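Local coordinates for HTPA Reductase (Selaginella moellendorffii, PDB 5U5N), which probably catalyses the NAD(P)H-dependent reduction of 4-hydroxy-tetrahydrodipicolinate to tetrahydrodipicolinate on the diaminopimelate route to lysine, at residues Tyr220-Pro225 with Phe231-Asn236; Ala23-Gly28 with Val46-Val51; Gln132-Val137 with Tyr267-Val272. One frame throughout, in Å; residues are numbered along the deposited sequence.

Overall arrangement
The three contacts span both halves of the chain. Interaction 2 comes first in sequence and closes before the others open; it sits in the N-terminal Rossmann-type nucleotide-binding region, where helix 15-27 meets the turn after strand 44-48. Interaction 3 joins helix 131-146 to helix 269-274 near the C-terminus, and the 215-223/229-238 hairpin of interaction 1 falls within the long span of chain between them. Centres lie about 39 Å apart for interactions 1 and 2, about 25 Å for 2 and 3 and about 21 Å for 1 and 3. Interactions 1 and 3 touch, His235 CD2 lying 3.4 Å from Phe136 CE2, and both reach the second subunit, which ties helix 131-146 and the hairpin sheet to the dimer interface.

Interaction 1 (Tyr220-Pro225 with Phe231-Asn236); sequences YKIISP and FEFKHN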
ATOM      1  N   TYR A 220       7.666   9.009   3.103  1.00 34.15           N
ATOM      2  CA  TYR A 220       8.017   8.895   1.699  1.00 34.67           C
ATOM      3  C   TYR A 220       7.090   9.841   0.911  1.00 34.97           C
ATOM      4  O   TYR A 220       5.848   9.735   1.027  1.00 34.42           O
ATOM      5  CB  TYR A 220       7.824   7.461   1.206  1.00 34.05           C
ATOM      6  CG  TYR A 220       8.411   6.391   2.099  1.00 33.85           C
ATOM      7  CD1 TYR A 220       7.728   5.921   3.212  1.00 33.01           C
ATOM      8  CD2 TYR A 220       9.672   5.846   1.830  1.00 34.72           C
ATOM      9  CE1 TYR A 220       8.283   4.943   4.037  1.00 32.85           C
ATOM     10  CE2 TYR A 220      10.233   4.868   2.660  1.00 34.45           C
ATOM     11  CZ  TYR A 220       9.527   4.429   3.747  1.00 33.49           C
ATOM     12  OH  TYR A 220      10.070   3.477   4.552  1.00 33.68           O
ATOM     13  N   LYS A 221       7.673  10.781   0.168  1.00 36.07           N
ATOM     14  CA  LYS A 221       6.879  11.683  -0.664  1.00 36.66           C
ATOM     15  C   LYS A 221       7.237  11.506  -2.125  1.00 37.13           C
ATOM     16  O   LYS A 221       8.407  11.496  -2.483  1.00 37.83           O
ATOM     17  CB  LYS A 221       7.103  13.131  -0.305  1.00 38.01           C
ATOM     18  CG  LYS A 221       7.188  13.400   1.166  1.00 38.18           C
ATOM     19  CD  LYS A 221       7.266  14.901   1.382  1.00 39.82           C
ATOM     20  CE  LYS A 221       7.513  15.274   2.842  1.00 40.52           C
ATOM     21  NZ  LYS A 221       6.788  16.570   3.124  1.00 41.57           N
ATOM     22  N   ILE A 222       6.208  11.401  -2.956  1.00 36.75           N
ATOM     23  CA  ILE A 222       6.348  11.125  -4.373  1.00 37.45           C
ATOM     24  C   ILE A 222       5.533  12.182  -5.134  1.00 37.98           C
ATOM     25  O   ILE A 222       4.303  12.266  -4.955  1.00 37.21           O
ATOM     26  CB  ILE A 222       5.849   9.708  -4.727  1.00 36.99           C
ATOM     27  CG1 ILE A 222       6.295   8.654  -3.706  1.00 36.13           C
ATOM     28  CG2 ILE A 222       6.375   9.293  -6.083  1.00 38.40           C
ATOM     29  CD1 ILE A 222       5.744   7.261  -3.976  1.00 35.66           C
ATOM     30  N   ILE A 223       6.215  12.978  -5.968  1.00 39.13           N
ATOM     31  CA  ILE A 223       5.630  14.142  -6.612  1.00 39.83           C
ATOM     32  C   ILE A 223       5.814  14.072  -8.139  1.00 40.92           C
ATOM     33  O   ILE A 223       6.893  13.756  -8.620  1.00 41.63           O
ATOM     34  CB  ILE A 223       6.273  15.443  -6.083  1.00 40.66           C
ATOM     35  CG1 ILE A 223       6.133  15.552  -4.572  1.00 39.82           C
ATOM     36  CG2 ILE A 223       5.624  16.681  -6.730  1.00 41.48           C
ATOM     37  CD1 ILE A 223       7.190  16.453  -3.947  1.00 40.94           C
ATOM     38  N   SER A 224       4.749  14.383  -8.885  1.00 40.99           N
ATOM     39  CA  SER A 224       4.793  14.348 -10.359  1.00 42.41           C
ATOM     40  C   SER A 224       5.708  15.435 -10.944  1.00 43.87           C
ATOM     41  O   SER A 224       5.943  16.443 -10.279  1.00 43.61           O
ATOM     42  CB  SER A 224       3.397  14.545 -10.935  1.00 42.65           C
ATOM     43  OG  SER A 224       2.891  15.804 -10.514  1.00 42.51           O
ATOM     44  N   PRO A 225       6.194  15.260 -12.204  1.00 45.57           N
ATOM     45  CA  PRO A 225       7.021  16.277 -12.868  1.00 47.33           C
ATOM     46  C   PRO A 225       6.458  17.677 -12.843  1.00 47.59           C
ATOM     47  O   PRO A 225       7.207  18.628 -12.739  1.00 48.38           O
ATOM     48  CB  PRO A 225       7.067  15.800 -14.321  1.00 49.03           C
ATOM     49  CG  PRO A 225       7.009  14.328 -14.207  1.00 48.38           C
ATOM     50  CD  PRO A 225       6.091  14.048 -13.045  1.00 46.17           C
ATOM     51  N   PHE A 231       1.888  12.164  -3.525  1.00 36.57           N
ATOM     52  CA  PHE A 231       1.647  10.979  -2.699  1.00 35.90           C
ATOM     53  C   PHE A 231       2.537  11.048  -1.473  1.00 35.56           C
ATOM     54  O   PHE A 231       3.716  11.402  -1.567  1.00 35.95           O
ATOM     55  CB  PHE A 231       1.993   9.686  -3.420  1.00 35.97           C
ATOM     56  CG  PHE A 231       1.017   9.286  -4.478  1.00 36.71           C
ATOM     57  CD1 PHE A 231       1.095   9.826  -5.758  1.00 37.94           C
ATOM     58  CD2 PHE A 231       0.075   8.298  -4.227  1.00 36.47           C
ATOM     59  CE1 PHE A 231       0.220   9.438  -6.746  1.00 38.98           C
ATOM     60  CE2 PHE A 231      -0.819   7.917  -5.235  1.00 37.58           C
ATOM     61  CZ  PHE A 231      -0.746   8.493  -6.480  1.00 38.73           C
ATOM     62  N   GLU A 232       1.968  10.712  -0.330  1.00 35.26           N
ATOM     63  CA  GLU A 232       2.729  10.662   0.897  1.00 35.36           C
ATOM     64  C   GLU A 232       2.343   9.398   1.675  1.00 34.47           C
ATOM     65  O   GLU A 232       1.152   9.131   1.869  1.00 33.90           O
ATOM     66  CB  GLU A 232       2.539  11.936   1.698  1.00 36.32           C
ATOM     67  CG  GLU A 232       3.368  11.986   2.993  1.00 37.01           C
ATOM     68  CD  GLU A 232       3.097  13.225   3.814  1.00 38.47           C
ATOM     69  OE1 GLU A 232       1.981  13.336   4.398  1.00 39.22           O
ATOM     70  OE2 GLU A 232       3.968  14.124   3.795  1.00 39.95           O
ATOM     71  N   PHE A 233       3.359   8.628   2.094  1.00 34.14           N
ATOM     72  CA  PHE A 233       3.159   7.461   2.922  1.00 33.38           C
ATOM     73  C   PHE A 233       4.021   7.613   4.171  1.00 33.11           C
ATOM     74  O   PHE A 233       5.197   7.974   4.066  1.00 33.24           O
ATOM     75  CB  PHE A 233       3.538   6.151   2.236  1.00 33.77           C
ATOM     76  CG  PHE A 233       3.000   5.994   0.872  1.00 34.97           C
ATOM     77  CD1 PHE A 233       1.646   6.095   0.612  1.00 35.53           C
ATOM     78  CD2 PHE A 233       3.850   5.726  -0.177  1.00 36.07           C
ATOM     79  CE1 PHE A 233       1.166   5.994  -0.680  1.00 36.58           C
ATOM     80  CE2 PHE A 233       3.380   5.632  -1.469  1.00 36.94           C
ATOM     81  CZ  PHE A 233       2.041   5.756  -1.727  1.00 37.20           C
ATOM     82  N   LYS A 234       3.410   7.362   5.330  1.00 32.43           N
ATOM     83  CA  LYS A 234       4.075   7.381   6.612  1.00 32.63           C
ATOM     84  C   LYS A 234       3.816   6.108   7.390  1.00 31.63           C
ATOM     85  O   LYS A 234       2.681   5.600   7.393  1.00 31.36           O
ATOM     86  CB  LYS A 234       3.556   8.500   7.491  1.00 33.66           C
ATOM     87  CG  LYS A 234       3.978   9.867   7.075  1.00 34.94           C
ATOM     88  CD  LYS A 234       3.507  10.898   8.079  1.00 36.20           C
ATOM     89  CE  LYS A 234       3.979  12.255   7.610  1.00 37.65           C
ATOM     90  NZ  LYS A 234       3.280  13.327   8.373  1.00 39.10           N
ATOM     91  N   HIS A 235       4.848   5.653   8.092  1.00 31.18           N
ATOM     92  CA  HIS A 235       4.689   4.660   9.127  1.00 30.45           C
ATOM     93  C   HIS A 235       5.585   5.042  10.307  1.00 31.10           C
ATOM     94  O   HIS A 235       6.782   5.209  10.151  1.00 31.36           O
ATOM     95  CB  HIS A 235       4.871   3.237   8.593  1.00 29.58           C
ATOM     96  CG  HIS A 235       6.190   2.969   7.935  1.00 29.79           C
ATOM     97  ND1 HIS A 235       7.279   2.497   8.628  1.00 29.87           N
ATOM     98  CD2 HIS A 235       6.553   2.987   6.630  1.00 29.90           C
ATOM     99  CE1 HIS A 235       8.289   2.322   7.792  1.00 30.40           C
ATOM    100  NE2 HIS A 235       7.872   2.610   6.565  1.00 30.41           N
ATOM    101  N   ASN A 236       4.938   5.292  11.445  1.00 31.38           N
ATOM    102  CA  ASN A 236       5.520   5.905  12.614  1.00 32.67           C
ATOM    103  C   ASN A 236       5.310   4.977  13.809  1.00 32.66           C
ATOM    104  O   ASN A 236       4.163   4.689  14.157  1.00 32.35           O
ATOM    105  CB  ASN A 236       4.840   7.243  12.884  1.00 33.68           C
ATOM    106  CG  ASN A 236       5.183   8.299  11.862  1.00 34.09           C
ATOM    107  OD1 ASN A 236       6.076   8.133  11.011  1.00 33.99           O
ATOM    108  ND2 ASN A 236       4.498   9.421  11.969  1.00 34.84           N
TER
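Tyr220 and Phe233 face each other as a hydrogen-bonded pair of an antiparallel hairpin, Tyr220 N giving its proton to Phe233 O at 2.8 Å and Phe233 N returning one to Tyr220 O. Ile222 and Phe231 repeat the arrangement, with Phe231 N to Ile222 O at 2.8 Å. The tightly packed side of the sheet carries Tyr220, Ile222, Phe231 and Phe233. Ile222 CB meets Phe231 CB, while its CD1 reaches Phe233 CE2 at 3.8 Å. The phenol of Tyr220 extends along the neighbouring strand, toward its C-terminal end, to His235, where OH and NE2 share a hydrogen bond of 3.1 Å; the two rings meet rim to rim with planes at 30°. His235 reaches this bond with CG lodged between its backbone N and carbonyl carbon (chi1 58°). A phenylalanine in place of Tyr220 would probably leave His235 NE2 without this hydroxyl partner and its imidazole less firmly fixed in rotation.

The other face is looser. Lys221 and Glu232, a non-hydrogen-bonded pair, lie side by side pointing the same way, and their ends form a long salt bridge, NZ to OE2 3.8 Å, with the lysine partly exposed.

Helix 171-182 covers the packed face through Val176 and Leu180, and Phe151 meets the Phe231 ring edge-to-face. Strand 155-162 flanks strand 215-223, while strand 229-238 pairs antiparallel with a strand of the second subunit, continuing the sheet through the dimer.

Interaction 2 (Ala23-Gly28 with Val46-Val51); sequences AAVAAG and VVIGNV
Val25 points from the last turns of helix 15-27 into the bend that follows strand 44-48, and its two methyls do nearly all the work. Its CG2 lies 3.8 Å from Ile48 CG2, the side chains crossing at a slant, and the same methyl approaches Val51 CG2 more loosely at 4.4 Å. The other branch, CG1, rests over the backbone of the bend, 4.2 Å from Gly49 CA. With CG1 opposite the backbone N (chi1 161°), one methyl is turned to the glycine and the other to the two aliphatic side chains. The lack of a side chain at Gly49 leaves room for Val25 CG1, which a beta carbon there would strike.

Behind this first shell, the bend is a type II' beta turn from Ile48 to Val51, closed by Val51 N to Ile48 O at 2.9 Å, while Ile48 N to Val51 O (2.7 Å) pairs the two strands. Gly49 takes the positive phi that such a turn needs at its second position. The helix finishes in a Schellman motif, where Gly28, at positive phi, bonds back from its N to Val25 O.

Leu31 touches both Val25 and Ile48, and Ile48 also packs on Ala21 and Glu22 of helix 15-27. Ile48 meets Val53 of strand 51-57 as well, so the contact seats the C-terminal part of helix 15-27 against the 44-48/51-57 hairpin.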
ATOM      1  N   ALA A  23       2.803  -7.995  27.335  1.00 32.40           N
ATOM      2  CA  ALA A  23       1.817  -8.053  26.268  1.00 32.87           C
ATOM      3  C   ALA A  23       1.238  -9.446  26.137  1.00 31.66           C
ATOM      4  O   ALA A  23       0.031  -9.573  25.859  1.00 32.73           O
ATOM      5  CB  ALA A  23       2.432  -7.617  24.961  1.00 33.02           C
ATOM      6  N   ALA A  24       2.059 -10.485  26.342  1.00 29.66           N
ATOM      7  CA  ALA A  24       1.562 -11.863  26.303  1.00 28.99           C
ATOM      8  C   ALA A  24       0.526 -12.084  27.406  1.00 30.19           C
ATOM      9  O   ALA A  24      -0.524 -12.661  27.163  1.00 30.63           O
ATOM     10  CB  ALA A  24       2.721 -12.883  26.394  1.00 27.46           C
ATOM     11  N   VAL A  25       0.847 -11.610  28.606  1.00 31.09           N
ATOM     12  CA  VAL A  25       0.000 -11.758  29.814  1.00 32.97           C
ATOM     13  C   VAL A  25      -1.342 -11.022  29.620  1.00 35.16           C
ATOM     14  O   VAL A  25      -2.382 -11.604  29.804  1.00 36.18           O
ATOM     15  CB  VAL A  25       0.752 -11.264  31.082  1.00 33.69           C
ATOM     16  CG1 VAL A  25      -0.165 -10.955  32.228  1.00 36.51           C
ATOM     17  CG2 VAL A  25       1.759 -12.312  31.513  1.00 32.51           C
ATOM     18  N   ALA A  26      -1.282  -9.754  29.234  1.00 36.12           N
ATOM     19  CA  ALA A  26      -2.457  -8.929  28.965  1.00 38.82           C
ATOM     20  C   ALA A  26      -3.369  -9.482  27.858  1.00 39.08           C
ATOM     21  O   ALA A  26      -4.567  -9.387  27.965  1.00 41.19           O
ATOM     22  CB  ALA A  26      -2.028  -7.512  28.625  1.00 39.71           C
ATOM     23  N   ALA A  27      -2.781 -10.073  26.831  1.00 37.35           N
ATOM     24  CA  ALA A  27      -3.517 -10.751  25.749  1.00 37.90           C
ATOM     25  C   ALA A  27      -4.172 -12.066  26.155  1.00 38.13           C
ATOM     26  O   ALA A  27      -5.014 -12.573  25.425  1.00 38.96           O
ATOM     27  CB  ALA A  27      -2.562 -11.029  24.584  1.00 36.36           C
ATOM     28  N   GLY A  28      -3.761 -12.653  27.279  1.00 37.78           N
ATOM     29  CA  GLY A  28      -4.295 -13.937  27.732  1.00 38.55           C
ATOM     30  C   GLY A  28      -3.510 -15.166  27.300  1.00 37.14           C
ATOM     31  O   GLY A  28      -4.031 -16.273  27.336  1.00 37.82           O
ATOM     32  N   VAL A  46      10.779 -11.644  39.238  1.00 38.67           N
ATOM     33  CA  VAL A  46      10.151 -10.427  38.693  1.00 38.25           C
ATOM     34  C   VAL A  46       8.646 -10.627  38.570  1.00 38.63           C
ATOM     35  O   VAL A  46       8.178 -11.758  38.398  1.00 38.03           O
ATOM     36  CB  VAL A  46      10.746 -10.014  37.332  1.00 36.70           C
ATOM     37  CG1 VAL A  46      12.238  -9.760  37.441  1.00 37.13           C
ATOM     38  CG2 VAL A  46      10.504 -11.039  36.243  1.00 35.20           C
ATOM     39  N   VAL A  47       7.887  -9.530  38.641  1.00 39.78           N
ATOM     40  CA  VAL A  47       6.437  -9.580  38.439  1.00 40.85           C
ATOM     41  C   VAL A  47       6.095  -9.095  37.027  1.00 39.80           C
ATOM     42  O   VAL A  47       6.411  -7.977  36.682  1.00 39.97           O
ATOM     43  CB  VAL A  47       5.674  -8.727  39.474  1.00 43.76           C
ATOM     44  CG1 VAL A  47       4.201  -9.123  39.468  1.00 45.54           C
ATOM     45  CG2 VAL A  47       6.260  -8.898  40.874  1.00 45.34           C
ATOM     46  N   ILE A  48       5.484  -9.960  36.219  1.00 39.23           N
ATOM     47  CA  ILE A  48       4.961  -9.605  34.877  1.00 39.17           C
ATOM     48  C   ILE A  48       3.443  -9.686  34.957  1.00 41.36           C
ATOM     49  O   ILE A  48       2.881 -10.768  35.020  1.00 41.39           O
ATOM     50  CB  ILE A  48       5.466 -10.554  33.760  1.00 37.27           C
ATOM     51  CG1 ILE A  48       7.004 -10.547  33.642  1.00 36.00           C
ATOM     52  CG2 ILE A  48       4.851 -10.217  32.380  1.00 37.77           C
ATOM     53  CD1 ILE A  48       7.618  -9.164  33.576  1.00 36.87           C
ATOM     54  N   GLY A  49       2.778  -8.534  34.956  1.00 43.61           N
ATOM     55  CA  GLY A  49       1.348  -8.488  35.259  1.00 46.83           C
ATOM     56  C   GLY A  49       1.158  -8.915  36.702  1.00 48.20           C
ATOM     57  O   GLY A  49       1.751  -8.310  37.599  1.00 49.09           O
ATOM     58  N   ASN A  50       0.384  -9.973  36.913  1.00 49.13           N
ATOM     59  CA  ASN A  50       0.250 -10.620  38.235  1.00 50.83           C
ATOM     60  C   ASN A  50       0.914 -11.994  38.252  1.00 48.58           C
ATOM     61  O   ASN A  50       0.546 -12.862  39.059  1.00 50.42           O
ATOM     62  CB  ASN A  50      -1.221 -10.752  38.642  1.00 54.97           C
ATOM     63  CG  ASN A  50      -1.763  -9.492  39.288  1.00 58.60           C
ATOM     64  OD1 ASN A  50      -1.038  -8.750  39.966  1.00 58.82           O
ATOM     65  ND2 ASN A  50      -3.065  -9.251  39.100  1.00 62.26           N
ATOM     66  N   VAL A  51       1.905 -12.195  37.388  1.00 45.01           N
ATOM     67  CA  VAL A  51       2.632 -13.469  37.298  1.00 43.30           C
ATOM     68  C   VAL A  51       4.063 -13.244  37.769  1.00 42.01           C
ATOM     69  O   VAL A  51       4.764 -12.372  37.275  1.00 40.62           O
ATOM     70  CB  VAL A  51       2.630 -14.038  35.864  1.00 41.13           C
ATOM     71  CG1 VAL A  51       3.449 -15.329  35.764  1.00 39.62           C
ATOM     72  CG2 VAL A  51       1.193 -14.229  35.387  1.00 42.77           C
TER

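Interaction 3 (Gln132-Val137 with Tyr267-Val272); sequences QVVAFV and YNMIDV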
ATOM      1  N   GLN A 132       2.843  -4.966  11.151  1.00 29.60           N
ATOM      2  CA  GLN A 132       2.119  -4.014  10.280  1.00 29.43           C
ATOM      3  C   GLN A 132       3.094  -3.295   9.365  1.00 30.03           C
ATOM      4  O   GLN A 132       2.753  -2.974   8.201  1.00 30.20           O
ATOM      5  CB  GLN A 132       1.298  -3.015  11.103  1.00 29.76           C
ATOM      6  CG  GLN A 132       0.077  -3.638  11.780  1.00 29.76           C
ATOM      7  CD  GLN A 132       0.420  -4.494  13.010  1.00 29.46           C
ATOM      8  OE1 GLN A 132       1.554  -4.440  13.518  1.00 29.06           O
ATOM      9  NE2 GLN A 132      -0.564  -5.274  13.492  1.00 29.76           N
ATOM     10  N   VAL A 133       4.281  -3.007   9.888  1.00 31.33           N
ATOM     11  CA  VAL A 133       5.354  -2.443   9.070  1.00 32.96           C
ATOM     12  C   VAL A 133       5.811  -3.478   8.022  1.00 33.14           C
ATOM     13  O   VAL A 133       5.993  -3.115   6.832  1.00 34.33           O
ATOM     14  CB  VAL A 133       6.519  -1.880   9.917  1.00 35.29           C
ATOM     15  CG1 VAL A 133       7.668  -1.443   9.022  1.00 37.57           C
ATOM     16  CG2 VAL A 133       6.056  -0.674  10.733  1.00 36.19           C
ATOM     17  N   VAL A 134       5.927  -4.749   8.415  1.00 33.21           N
ATOM     18  CA  VAL A 134       6.299  -5.802   7.466  1.00 33.90           C
ATOM     19  C   VAL A 134       5.263  -5.896   6.312  1.00 32.82           C
ATOM     20  O   VAL A 134       5.652  -6.090   5.143  1.00 33.61           O
ATOM     21  CB  VAL A 134       6.439  -7.183   8.140  1.00 34.97           C
ATOM     22  CG1 VAL A 134       6.606  -8.301   7.113  1.00 36.62           C
ATOM     23  CG2 VAL A 134       7.606  -7.181   9.116  1.00 37.26           C
ATOM     24  N   ALA A 135       3.974  -5.806   6.650  1.00 31.55           N
ATOM     25  CA  ALA A 135       2.907  -5.907   5.636  1.00 31.34           C
ATOM     26  C   ALA A 135       2.966  -4.790   4.606  1.00 30.91           C
ATOM     27  O   ALA A 135       2.730  -5.049   3.397  1.00 32.01           O
ATOM     28  CB  ALA A 135       1.523  -5.930   6.290  1.00 31.28           C
ATOM     29  N   PHE A 136       3.231  -3.568   5.078  1.00 30.43           N
ATOM     30  CA  PHE A 136       3.352  -2.400   4.211  1.00 30.58           C
ATOM     31  C   PHE A 136       4.538  -2.537   3.271  1.00 31.14           C
ATOM     32  O   PHE A 136       4.422  -2.274   2.070  1.00 30.88           O
ATOM     33  CB  PHE A 136       3.522  -1.113   5.027  1.00 31.47           C
ATOM     34  CG  PHE A 136       3.952   0.058   4.207  1.00 33.30           C
ATOM     35  CD1 PHE A 136       3.076   0.557   3.220  1.00 33.84           C
ATOM     36  CD2 PHE A 136       5.205   0.660   4.377  1.00 34.90           C
ATOM     37  CE1 PHE A 136       3.440   1.636   2.420  1.00 35.89           C
ATOM     38  CE2 PHE A 136       5.561   1.763   3.588  1.00 37.27           C
ATOM     39  CZ  PHE A 136       4.679   2.241   2.596  1.00 37.52           C
ATOM     40  N   VAL A 137       5.676  -2.948   3.834  1.00 31.69           N
ATOM     41  CA  VAL A 137       6.894  -3.159   3.063  1.00 33.28           C
ATOM     42  C   VAL A 137       6.631  -4.159   1.954  1.00 33.15           C
ATOM     43  O   VAL A 137       7.025  -3.928   0.797  1.00 34.01           O
ATOM     44  CB  VAL A 137       8.075  -3.616   3.956  1.00 35.20           C
ATOM     45  CG1 VAL A 137       9.241  -4.169   3.132  1.00 37.75           C
ATOM     46  CG2 VAL A 137       8.553  -2.442   4.782  1.00 36.59           C
ATOM     47  N   TYR A 267       9.285 -20.618   9.593  1.00 34.58           N
ATOM     48  CA  TYR A 267       8.395 -19.587   9.118  1.00 34.07           C
ATOM     49  C   TYR A 267       9.062 -18.263   9.395  1.00 33.47           C
ATOM     50  O   TYR A 267      10.018 -18.205  10.165  1.00 33.32           O
ATOM     51  CB  TYR A 267       7.049 -19.656   9.837  1.00 33.10           C
ATOM     52  CG  TYR A 267       6.287 -20.951   9.605  1.00 33.98           C
ATOM     53  CD1 TYR A 267       6.523 -22.079  10.381  1.00 34.16           C
ATOM     54  CD2 TYR A 267       5.320 -21.041   8.581  1.00 34.73           C
ATOM     55  CE1 TYR A 267       5.820 -23.255  10.162  1.00 35.37           C
ATOM     56  CE2 TYR A 267       4.610 -22.195   8.349  1.00 36.06           C
ATOM     57  CZ  TYR A 267       4.853 -23.307   9.128  1.00 36.47           C
ATOM     58  OH  TYR A 267       4.120 -24.442   8.851  1.00 38.09           O
ATOM     59  N   ASN A 268       8.587 -17.226   8.713  1.00 33.23           N
ATOM     60  CA  ASN A 268       8.966 -15.851   8.971  1.00 32.77           C
ATOM     61  C   ASN A 268       7.702 -14.979   9.208  1.00 32.28           C
ATOM     62  O   ASN A 268       6.609 -15.494   9.295  1.00 31.81           O
ATOM     63  CB  ASN A 268       9.849 -15.357   7.827  1.00 33.55           C
ATOM     64  CG  ASN A 268       9.091 -15.234   6.469  1.00 34.11           C
ATOM     65  OD1 ASN A 268       7.881 -15.313   6.404  1.00 33.91           O
ATOM     66  ND2 ASN A 268       9.823 -15.056   5.402  1.00 35.04           N
ATOM     67  N   MET A 269       7.862 -13.685   9.382  1.00 32.77           N
ATOM     68  CA  MET A 269       6.742 -12.829   9.699  1.00 33.45           C
ATOM     69  C   MET A 269       5.747 -12.634   8.529  1.00 33.92           C
ATOM     70  O   MET A 269       4.567 -12.358   8.759  1.00 34.14           O
ATOM     71  CB  MET A 269       7.265 -11.494  10.230  1.00 34.35           C
ATOM     72  CG  MET A 269       6.216 -10.505  10.722  1.00 35.16           C
ATOM     73  SD  MET A 269       5.007 -11.059  11.982  1.00 38.35           S
ATOM     74  CE  MET A 269       6.095 -11.851  13.143  1.00 37.04           C
ATOM     75  N   ILE A 270       6.213 -12.799   7.287  1.00 34.25           N
ATOM     76  CA  ILE A 270       5.299 -12.790   6.108  1.00 34.92           C
ATOM     77  C   ILE A 270       4.311 -13.956   6.239  1.00 35.05           C
ATOM     78  O   ILE A 270       3.111 -13.793   6.028  1.00 34.86           O
ATOM     79  CB  ILE A 270       6.048 -12.988   4.759  1.00 36.15           C
ATOM     80  CG1 ILE A 270       7.085 -11.891   4.517  1.00 36.14           C
ATOM     81  CG2 ILE A 270       5.078 -13.112   3.572  1.00 37.35           C
ATOM     82  CD1 ILE A 270       6.555 -10.501   4.392  1.00 35.47           C
ATOM     83  N   ASP A 271       4.834 -15.137   6.582  1.00 34.80           N
ATOM     84  CA  ASP A 271       3.985 -16.326   6.789  1.00 35.27           C
ATOM     85  C   ASP A 271       2.922 -16.079   7.854  1.00 33.70           C
ATOM     86  O   ASP A 271       1.827 -16.509   7.684  1.00 34.01           O
ATOM     87  CB  ASP A 271       4.834 -17.549   7.194  1.00 36.12           C
ATOM     88  CG  ASP A 271       5.852 -17.942   6.125  1.00 37.57           C
ATOM     89  OD1 ASP A 271       5.517 -17.889   4.922  1.00 39.56           O
ATOM     90  OD2 ASP A 271       6.982 -18.294   6.486  1.00 37.52           O
ATOM     91  N   VAL A 272       3.288 -15.400   8.944  1.00 32.08           N
ATOM     92  CA  VAL A 272       2.368 -15.044  10.033  1.00 31.47           C
ATOM     93  C   VAL A 272       1.267 -14.116   9.481  1.00 31.61           C
ATOM     94  O   VAL A 272       0.107 -14.324   9.751  1.00 31.92           O
ATOM     95  CB  VAL A 272       3.081 -14.368  11.238  1.00 30.36           C
ATOM     96  CG1 VAL A 272       2.106 -13.920  12.326  1.00 30.14           C
ATOM     97  CG2 VAL A 272       4.143 -15.275  11.848  1.00 30.46           C
TER
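Val134 projects from helix 131-146 between Met269 and Ile270, so that one beta-branched residue meets two neighbours at the start of helix 269-274. Each methyl has its own partner. CG1 presses against Ile270 CD1 at 3.5 Å, closer than carbons usually sit, whereas CG2 lies at a more relaxed 3.9 Å from Met269 CG. The fork of Val134 splays toward the pair and meets both side chains obliquely. Met269 touches with the near part of its chain: CG is trans to the backbone N (chi1 -175°), and bends at the next two torsions carry the sulfur and CE off from the valine. Ile270 does the reverse, since its CB does not aim straight at the valine, yet CG1 and CD1 fold round to bring the terminal methyl onto it. The nearest CA atoms, those of Val134 and Ile270, are 7.2 Å apart, and the side chains bridge that distance.

The helix start that presents Met269 and Ile270 is fixed by a capping box. Asn268 at the N-cap accepts from Asp271 N through OD1 at 3.1 Å, with the donor nearly in line with the side-chain C=O, and Asn268 N bonds to Asp271 OD2 at 2.9 Å. Met269 also packs on Ala126 and Met129, both NAD-binding residues, and on Ala250 of helix 241-259.

Across the contact itself the chemistry is purely apolar. It rests on van der Waals fit in a small, partly buried patch. Asn268 and Asp271 answer each other's backbone N-H beside it, and this cap probably helps to set the direction in which Met269 and Ile270 leave the helix start.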